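Local atomic coordinates of esterase (Rhizomucor miehei, PDB entry 4WY5), a protein that probably hydrolyses carboxylic ester bonds as a carboxylesterase of the alpha/beta hydrolase fold. Residues Ile183-Leu188 against Val312-Asp317; Glu260-Arg265 against Ala290-Ile295; Pro252-Phe257 against Val280-Val285. All blocks are in the same frame, centred on the assembly; numbering follows the deposited sequence.

Contact 1 of 3, residues Ile183-Leu188 against Val312-Asp317; sequences IKTQVL and VAHLRD
One polar bond crosses between Thr185 and His314: the imidazole gives its NE2 hydrogen to the threonine hydroxyl, with NE2 and OG1 2.9 Å apart. The side chains approach from opposite directions, and OG1 meets the ring at its edge, only 9° out of the imidazole plane. The hydroxyl gets there because OG1 lies anti to the backbone N (chi1 -166°), which turns it out from the sheet towards helix 302-319. It has a second hydrogen-bond partner, the carbonyl oxygen of Pro253, just ahead of the neighbouring strand 254-259.

The remaining touches are apolar and looser. CG2 of Thr185 meets CD2 of Leu315 at 4.1 Å, the two side chains crossing at about a right angle. Val187 reaches the imidazole obliquely, its CG2 4.1 Å from CD2 of His314, and the same methyl stands 4.4 Å from CD2 of Leu315. Leu315 also rests on Ala156 of strand 155-160.

Strand 185-188 and helix segment 312-317 run antiparallel, at 172°, with axes 10.3 Å apart at their closest, so side chains alone bridge the gap. Since NE2 acts as donor here, the ring carries a proton on that nitrogen, and the buried threonine hydroxyl ties helix to sheet.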
loop_
_atom_site.group_PDB
_atom_site.type_symbol
_atom_site.label_atom_id
_atom_site.label_comp_id
_atom_site.label_asym_id
_atom_site.label_seq_id
_atom_site.Cartn_x
_atom_site.Cartn_y
_atom_site.Cartn_z
ATOM N N ILE A 183 14.722 3.027 18.212
ATOM C CA ILE A 183 14.074 2.531 16.996
ATOM C C ILE A 183 13.320 3.638 16.246
ATOM O O ILE A 183 12.405 4.245 16.805
ATOM C CB ILE A 183 13.114 1.367 17.336
ATOM C CG1 ILE A 183 13.896 0.251 18.035
ATOM C CG2 ILE A 183 12.439 0.815 16.081
ATOM C CD1 ILE A 183 13.017 -0.778 18.720
ATOM N N LYS A 184 13.703 3.911 14.994
ATOM C CA LYS A 184 13.069 5.008 14.237
ATOM C C LYS A 184 11.786 4.615 13.465
ATOM O O LYS A 184 11.019 5.501 13.061
ATOM C CB LYS A 184 14.065 5.645 13.248
ATOM C CG LYS A 184 15.369 6.179 13.882
ATOM C CD LYS A 184 15.090 7.055 15.128
ATOM C CE LYS A 184 16.364 7.707 15.693
ATOM N NZ LYS A 184 17.348 6.733 16.278
ATOM N N THR A 185 11.551 3.316 13.248
ATOM C CA THR A 185 10.295 2.856 12.633
ATOM C C THR A 185 10.098 1.338 12.856
ATOM O O THR A 185 11.062 0.598 13.050
ATOM C CB THR A 185 10.238 3.207 11.097
ATOM O OG1 THR A 185 8.901 3.045 10.588
ATOM C CG2 THR A 185 11.207 2.357 10.287
ATOM N N GLN A 186 8.837 0.905 12.911
ATOM C CA GLN A 186 8.480 -0.511 13.012
ATOM C C GLN A 186 7.663 -0.924 11.766
ATOM O O GLN A 186 6.695 -0.244 11.401
ATOM C CB GLN A 186 7.674 -0.787 14.296
ATOM C CG GLN A 186 6.437 0.138 14.529
ATOM C CD GLN A 186 5.651 -0.168 15.832
ATOM O OE1 GLN A 186 5.421 -1.331 16.191
ATOM N NE2 GLN A 186 5.237 0.891 16.537
ATOM N N VAL A 187 8.061 -2.017 11.111
ATOM C CA VAL A 187 7.352 -2.539 9.932
ATOM C C VAL A 187 6.712 -3.888 10.281
ATOM O O VAL A 187 7.411 -4.855 10.623
ATOM C CB VAL A 187 8.297 -2.696 8.698
ATOM C CG1 VAL A 187 7.551 -3.297 7.514
ATOM C CG2 VAL A 187 8.933 -1.347 8.307
ATOM N N LEU A 188 5.382 -3.944 10.232
ATOM C CA LEU A 188 4.637 -5.080 10.780
ATOM C C LEU A 188 3.831 -5.791 9.688
ATOM O O LEU A 188 2.797 -5.283 9.256
ATOM C CB LEU A 188 3.693 -4.608 11.908
ATOM C CG LEU A 188 4.229 -3.575 12.932
ATOM C CD1 LEU A 188 3.162 -3.114 13.945
ATOM C CD2 LEU A 188 5.489 -4.049 13.682
ATOM N N VAL A 312 10.349 -0.736 0.859
ATOM C CA VAL A 312 11.614 -0.082 0.523
ATOM C C VAL A 312 11.460 1.439 0.484
ATOM O O VAL A 312 12.315 2.163 0.999
ATOM C CB VAL A 312 12.174 -0.599 -0.832
ATOM C CG1 VAL A 312 13.281 0.307 -1.377
ATOM C CG2 VAL A 312 12.687 -2.031 -0.671
ATOM N N ALA A 313 10.357 1.926 -0.086
ATOM C CA ALA A 313 10.157 3.370 -0.186
ATOM C C ALA A 313 9.894 4.021 1.182
ATOM O O ALA A 313 10.299 5.162 1.414
ATOM C CB ALA A 313 9.015 3.681 -1.151
ATOM N N HIS A 314 9.238 3.284 2.084
ATOM C CA HIS A 314 8.969 3.759 3.447
ATOM C C HIS A 314 10.250 3.834 4.277
ATOM O O HIS A 314 10.462 4.793 5.033
ATOM C CB HIS A 314 7.956 2.840 4.160
ATOM C CG HIS A 314 7.899 3.050 5.641
ATOM N ND1 HIS A 314 7.136 4.037 6.229
ATOM C CD2 HIS A 314 8.529 2.404 6.656
ATOM C CE1 HIS A 314 7.293 3.988 7.546
ATOM N NE2 HIS A 314 8.131 3.005 7.830
ATOM N N LEU A 315 11.093 2.814 4.141
ATOM C CA LEU A 315 12.370 2.808 4.839
ATOM C C LEU A 315 13.271 3.960 4.377
ATOM O O LEU A 315 13.892 4.634 5.192
ATOM C CB LEU A 315 13.077 1.460 4.649
ATOM C CG LEU A 315 12.441 0.284 5.413
ATOM C CD1 LEU A 315 13.051 -1.048 5.011
ATOM C CD2 LEU A 315 12.633 0.495 6.895
ATOM N N ARG A 316 13.307 4.221 3.076
ATOM C CA ARG A 316 14.174 5.275 2.557
ATOM C C ARG A 316 13.643 6.672 2.914
ATOM O O ARG A 316 14.420 7.606 3.106
ATOM C CB ARG A 316 14.360 5.087 1.045
ATOM C CG ARG A 316 15.181 3.797 0.731
ATOM C CD ARG A 316 15.408 3.517 -0.771
ATOM N NE ARG A 316 16.075 4.627 -1.453
ATOM C CZ ARG A 316 17.390 4.857 -1.429
ATOM N NH1 ARG A 316 18.203 4.066 -0.740
ATOM N NH2 ARG A 316 17.892 5.899 -2.077
ATOM N N ASP A 317 12.333 6.791 3.084
ATOM C CA ASP A 317 11.716 8.036 3.566
ATOM C C ASP A 317 12.108 8.338 5.022
ATOM O O ASP A 317 12.418 9.482 5.371
ATOM C CB ASP A 317 10.187 7.953 3.425
ATOM C CG ASP A 317 9.477 9.248 3.826
ATOM O OD1 ASP A 317 9.202 10.103 2.950
ATOM O OD2 ASP A 317 9.172 9.401 5.032
#

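Contact 2 of 3, residues Glu260-Arg265 against Ala290-Ile295; sequences ESDVLR and AVHGFI
Asp262 and His292 meet through a His-carboxylate hydrogen bond: ND1 of His292 donates to OD2 of Asp262 over 2.8 Å. The acceptor oxygen lies in the imidazole plane, whereas the donor reaches OD2 on its syn side but 33° out of the carboxylate plane; the two planes stand 73° apart. The other oxygen, OD1, accepts from the backbone N of Leu264 at 3.0 Å, met from above the carboxylate plane. This capping bond at the turn into helix 265-277 helps fix the rotation of the carboxylate. CD1 of Leu264 then packs obliquely against CE1 of His292 at 3.5 Å.

At its far nitrogen, NE2, His292 is hydrogen-bonded to OG of Ser161, a geometry consistent with a Ser-His-Asp triad. Ser161 sits on what looks like the nucleophile elbow of an alpha/beta hydrolase, and these two loops, one following strand 254-259 and the other strand 290-291, would supply the acid and the base.

The backbones are joined too. Ser261 N donates to Ala290 O at 3.0 Å. Further along, a water bridges the chains, donating to Ser261 O at 2.6 Å and accepting from His292 N at 3.0 Å. Ser261 O also receives a CA-H...O contact from CA of Val291. The carbonyl of Glu260 is taken up within its own loop: NH1 of Arg265 donates to Glu260 O at 2.7 Å, while OE1 of Glu260 accepts from Gly289 N.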
loop_
_atom_site.group_PDB
_atom_site.type_symbol
_atom_site.label_atom_id
_atom_site.label_comp_id
_atom_site.label_asym_id
_atom_site.label_seq_id
_atom_site.Cartn_x
_atom_site.Cartn_y
_atom_site.Cartn_z
ATOM N N GLU A 260 -6.041 -10.009 2.986
ATOM C CA GLU A 260 -7.500 -10.088 2.859
ATOM C C GLU A 260 -8.087 -11.423 3.324
ATOM O O GLU A 260 -9.090 -11.440 4.031
ATOM C CB GLU A 260 -7.957 -9.819 1.407
ATOM C CG GLU A 260 -9.496 -9.883 1.265
ATOM C CD GLU A 260 -10.012 -9.567 -0.132
ATOM O OE1 GLU A 260 -9.427 -10.096 -1.112
ATOM O OE2 GLU A 260 -11.015 -8.810 -0.253
ATOM N N SER A 261 -7.484 -12.536 2.910
ATOM C CA SER A 261 -7.992 -13.858 3.281
ATOM C C SER A 261 -7.092 -14.498 4.340
ATOM O O SER A 261 -6.266 -15.374 4.032
ATOM C CB SER A 261 -8.096 -14.765 2.050
ATOM O OG SER A 261 -9.114 -14.318 1.159
ATOM N N ASP A 262 -7.286 -14.075 5.589
ATOM C CA ASP A 262 -6.379 -14.404 6.679
ATOM C C ASP A 262 -7.114 -14.245 8.009
ATOM O O ASP A 262 -7.617 -13.151 8.300
ATOM C CB ASP A 262 -5.137 -13.485 6.611
ATOM C CG ASP A 262 -4.104 -13.773 7.705
ATOM O OD1 ASP A 262 -4.371 -14.611 8.598
ATOM O OD2 ASP A 262 -3.009 -13.137 7.677
ATOM N N VAL A 263 -7.132 -15.305 8.833
ATOM C CA VAL A 263 -7.825 -15.267 10.139
ATOM C C VAL A 263 -7.360 -14.112 11.032
ATOM O O VAL A 263 -8.161 -13.553 11.786
ATOM C CB VAL A 263 -7.669 -16.603 10.956
ATOM C CG1 VAL A 263 -8.370 -17.737 10.267
ATOM C CG2 VAL A 263 -6.204 -16.958 11.173
ATOM N N LEU A 264 -6.073 -13.752 10.929
ATOM C CA LEU A 264 -5.480 -12.675 11.742
ATOM C C LEU A 264 -5.752 -11.262 11.198
ATOM O O LEU A 264 -5.251 -10.270 11.748
ATOM C CB LEU A 264 -3.963 -12.873 11.852
ATOM C CG LEU A 264 -3.419 -14.185 12.442
ATOM C CD1 LEU A 264 -1.890 -14.203 12.380
ATOM C CD2 LEU A 264 -3.899 -14.366 13.883
ATOM N N ARG A 265 -6.558 -11.166 10.141
ATOM C CA ARG A 265 -6.736 -9.893 9.436
ATOM C C ARG A 265 -7.273 -8.763 10.307
ATOM O O ARG A 265 -6.645 -7.698 10.430
ATOM C CB ARG A 265 -7.675 -10.095 8.245
ATOM C CG ARG A 265 -7.906 -8.870 7.394
ATOM C CD ARG A 265 -8.940 -9.172 6.320
ATOM N NE ARG A 265 -10.303 -9.075 6.832
ATOM C CZ ARG A 265 -11.381 -9.508 6.178
ATOM N NH1 ARG A 265 -11.254 -10.085 4.991
ATOM N NH2 ARG A 265 -12.589 -9.363 6.715
ATOM N N ALA A 290 -4.687 -11.711 -1.289
ATOM C CA ALA A 290 -3.573 -12.403 -0.632
ATOM C C ALA A 290 -4.002 -13.243 0.567
ATOM O O ALA A 290 -5.064 -13.027 1.151
ATOM C CB ALA A 290 -2.495 -11.400 -0.199
ATOM N N VAL A 291 -3.150 -14.198 0.933
ATOM C CA VAL A 291 -3.400 -15.079 2.067
ATOM C C VAL A 291 -2.264 -14.868 3.067
ATOM O O VAL A 291 -1.253 -14.237 2.736
ATOM C CB VAL A 291 -3.462 -16.556 1.641
ATOM C CG1 VAL A 291 -4.588 -16.782 0.648
ATOM C CG2 VAL A 291 -2.150 -16.966 1.007
ATOM N N HIS A 292 -2.412 -15.408 4.271
ATOM C CA HIS A 292 -1.370 -15.311 5.300
ATOM C C HIS A 292 -0.021 -15.897 4.845
ATOM O O HIS A 292 0.023 -16.912 4.146
ATOM C CB HIS A 292 -1.836 -16.015 6.588
ATOM C CG HIS A 292 -0.905 -15.830 7.746
ATOM N ND1 HIS A 292 -0.917 -14.703 8.536
ATOM C CD2 HIS A 292 0.076 -16.626 8.235
ATOM C CE1 HIS A 292 0.013 -14.813 9.473
ATOM N NE2 HIS A 292 0.622 -15.971 9.317
ATOM N N GLY A 293 1.073 -15.236 5.224
ATOM C CA GLY A 293 2.433 -15.700 4.960
ATOM C C GLY A 293 3.021 -15.423 3.574
ATOM O O GLY A 293 4.132 -15.902 3.272
ATOM N N PHE A 294 2.355 -14.595 2.763
ATOM C CA PHE A 294 2.684 -14.550 1.330
ATOM C C PHE A 294 4.078 -14.018 1.021
ATOM O O PHE A 294 4.599 -14.263 -0.056
ATOM C CB PHE A 294 1.630 -13.738 0.543
ATOM C CG PHE A 294 1.622 -12.246 0.834
ATOM C CD1 PHE A 294 2.369 -11.351 0.048
ATOM C CD2 PHE A 294 0.820 -11.727 1.854
ATOM C CE1 PHE A 294 2.331 -9.953 0.302
ATOM C CE2 PHE A 294 0.776 -10.350 2.126
ATOM C CZ PHE A 294 1.529 -9.458 1.346
ATOM N N ILE A 295 4.717 -13.358 1.970
ATOM C CA ILE A 295 6.018 -12.778 1.683
ATOM C C ILE A 295 7.085 -13.855 1.468
ATOM O O ILE A 295 8.091 -13.583 0.801
ATOM C CB ILE A 295 6.473 -11.789 2.815
ATOM C CG1 ILE A 295 7.345 -10.667 2.244
ATOM C CG2 ILE A 295 7.242 -12.489 3.912
ATOM C CD1 ILE A 295 6.590 -9.704 1.335
HETATM O O HOH W 1 -4.723 -17.241 4.909
#

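Contact 3 of 3, residues Pro252-Phe257 against Val280-Val285; sequences PPALLF and VDVAAV
Ala254 and Ala283 lie at the middle of a parallel strand pair in which the two strands donate by turns. Ala254 N donates to Asp281 O at 2.8 Å, and Ala254 O accepts from Ala283 N at 3.1 Å. Ala283 O then takes Leu256 N at 2.9 Å, before Leu256 O receives Val285 N at 3.1 Å. All four bonds are close to straight. Weaker CA-H...O contacts share the same acceptors: CA of Leu255 approaches Ala283 O, and CA of Ala284 approaches Leu256 O. The axes of strands 254-257 and 282-285 are 4.8 Å apart at their closest and only 9° from parallel.

Side chains pair on both faces. On one, Phe257 and Val285 lie side by side and point the same way, with CD1 of Phe257 3.7 Å from CG2 of Val285, an oblique approach to the ring. Leu255 extends CG away from its backbone N (chi1 173°), and its second torsion then brings CD1 to 4.1 Å from CB of Ala283. Helix 302-319 covers Leu255 and Phe257, while Phe306 of the second subunit packs against Leu255, Ala283 and Val285. On the other face Ala254 lies beside Val282, and Leu256 beside Ala284, CB to CB, and helix 265-277 lies over Val282 and Ala284.

Before the strands begin, CG1 of Val280 touches Pro252 O at 3.7 Å, and CB of Pro253 meets CB of Asp281.

Val285 also pairs antiparallel with a strand of the second subunit, carrying the sheet across the interface. Strand 254-259, helix 265-277 and strand 282-287 form a beta-alpha-beta crossover, of the kind that builds the parallel part of the alpha/beta hydrolase sheet.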
loop_
_atom_site.group_PDB
_atom_site.type_symbol
_atom_site.label_atom_id
_atom_site.label_comp_id
_atom_site.label_asym_id
_atom_site.label_seq_id
_atom_site.Cartn_x
_atom_site.Cartn_y
_atom_site.Cartn_z
ATOM N N PRO A 252 7.393 4.404 17.981
ATOM C CA PRO A 252 7.918 4.857 16.686
ATOM C C PRO A 252 6.922 4.649 15.546
ATOM O O PRO A 252 6.130 3.707 15.618
ATOM C CB PRO A 252 9.166 3.981 16.483
ATOM C CG PRO A 252 8.901 2.758 17.308
ATOM C CD PRO A 252 8.118 3.222 18.493
ATOM N N PRO A 253 6.971 5.507 14.508
ATOM C CA PRO A 253 6.050 5.469 13.356
ATOM C C PRO A 253 5.925 4.069 12.754
ATOM O O PRO A 253 6.934 3.374 12.617
ATOM C CB PRO A 253 6.694 6.425 12.349
ATOM C CG PRO A 253 7.514 7.360 13.176
ATOM C CD PRO A 253 8.007 6.547 14.352
ATOM N N ALA A 254 4.712 3.674 12.375
ATOM C CA ALA A 254 4.445 2.289 12.009
ATOM C C ALA A 254 4.001 2.158 10.570
ATOM O O ALA A 254 3.356 3.059 10.034
ATOM C CB ALA A 254 3.374 1.700 12.932
ATOM N N LEU A 255 4.366 1.040 9.942
ATOM C CA LEU A 255 3.800 0.628 8.647
ATOM C C LEU A 255 3.223 -0.767 8.834
ATOM O O LEU A 255 3.942 -1.680 9.240
ATOM C CB LEU A 255 4.856 0.660 7.531
ATOM C CG LEU A 255 4.472 0.110 6.148
ATOM C CD1 LEU A 255 3.315 0.900 5.458
ATOM C CD2 LEU A 255 5.691 0.017 5.232
ATOM N N LEU A 256 1.924 -0.937 8.605
ATOM C CA LEU A 256 1.298 -2.241 8.847
ATOM C C LEU A 256 0.594 -2.808 7.609
ATOM O O LEU A 256 -0.144 -2.101 6.927
ATOM C CB LEU A 256 0.321 -2.139 10.016
ATOM C CG LEU A 256 -0.273 -3.415 10.608
ATOM C CD1 LEU A 256 -0.641 -3.139 12.042
ATOM C CD2 LEU A 256 -1.533 -3.838 9.871
ATOM N N PHE A 257 0.872 -4.081 7.307
ATOM C CA PHE A 257 0.201 -4.800 6.216
ATOM C C PHE A 257 -0.698 -5.866 6.795
ATOM O O PHE A 257 -0.319 -6.552 7.760
ATOM C CB PHE A 257 1.181 -5.473 5.257
ATOM C CG PHE A 257 2.075 -4.511 4.498
ATOM C CD1 PHE A 257 1.712 -4.059 3.228
ATOM C CD2 PHE A 257 3.266 -4.068 5.052
ATOM C CE1 PHE A 257 2.527 -3.189 2.517
ATOM C CE2 PHE A 257 4.095 -3.194 4.348
ATOM C CZ PHE A 257 3.724 -2.751 3.076
ATOM N N VAL A 280 0.263 7.793 17.589
ATOM C CA VAL A 280 1.364 7.276 16.779
ATOM C C VAL A 280 1.073 7.422 15.279
ATOM O O VAL A 280 -0.048 7.180 14.827
ATOM C CB VAL A 280 1.648 5.772 17.105
ATOM C CG1 VAL A 280 2.879 5.250 16.348
ATOM C CG2 VAL A 280 1.794 5.553 18.605
ATOM N N ASP A 281 2.085 7.823 14.514
ATOM C CA ASP A 281 1.994 7.849 13.052
ATOM C C ASP A 281 1.856 6.440 12.451
ATOM O O ASP A 281 2.784 5.640 12.534
ATOM C CB ASP A 281 3.231 8.531 12.467
ATOM C CG ASP A 281 3.036 10.028 12.262
ATOM O OD1 ASP A 281 2.011 10.579 12.725
ATOM O OD2 ASP A 281 3.915 10.657 11.633
ATOM N N VAL A 282 0.713 6.153 11.824
ATOM C CA VAL A 282 0.430 4.818 11.273
ATOM C C VAL A 282 -0.067 4.861 9.821
ATOM O O VAL A 282 -1.022 5.580 9.505
ATOM C CB VAL A 282 -0.635 4.072 12.122
ATOM C CG1 VAL A 282 -0.917 2.679 11.553
ATOM C CG2 VAL A 282 -0.175 3.971 13.548
ATOM N N ALA A 283 0.614 4.127 8.941
ATOM C CA ALA A 283 0.117 3.831 7.598
ATOM C C ALA A 283 -0.222 2.347 7.550
ATOM O O ALA A 283 0.657 1.509 7.712
ATOM C CB ALA A 283 1.159 4.182 6.518
ATOM N N ALA A 284 -1.489 2.031 7.307
ATOM C CA ALA A 284 -1.968 0.654 7.346
ATOM C C ALA A 284 -2.812 0.363 6.111
ATOM O O ALA A 284 -3.625 1.202 5.717
ATOM C CB ALA A 284 -2.788 0.414 8.629
ATOM N N VAL A 285 -2.598 -0.800 5.485
ATOM C CA VAL A 285 -3.359 -1.225 4.300
ATOM C C VAL A 285 -3.775 -2.697 4.377
ATOM O O VAL A 285 -3.043 -3.519 4.953
ATOM C CB VAL A 285 -2.551 -1.033 2.966
ATOM C CG1 VAL A 285 -2.352 0.435 2.643
ATOM C CG2 VAL A 285 -1.204 -1.762 3.014
#

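Overall arrangement
Contacts 1 and 3 are neighbours, their centres about 9 Å apart, because strands 185-189 and 254-259 adjoin in the central sheet; strand 282-287 follows as one edge strand within the chain. Helix 302-319 lies over one face of this region. Contact 2 is farther off, with its centre about 21 Å from that of contact 1 and about 18 Å from that of contact 3. Its loops continue beyond the strands of contact 3, and the segments of contacts 2 and 3 alternate along the chain, both nested inside the loop closed by contact 1. Strands 254-259 and 282-287 lead towards the two loops of the probable catalytic site, while contacts 1 and 3 also touch the second subunit.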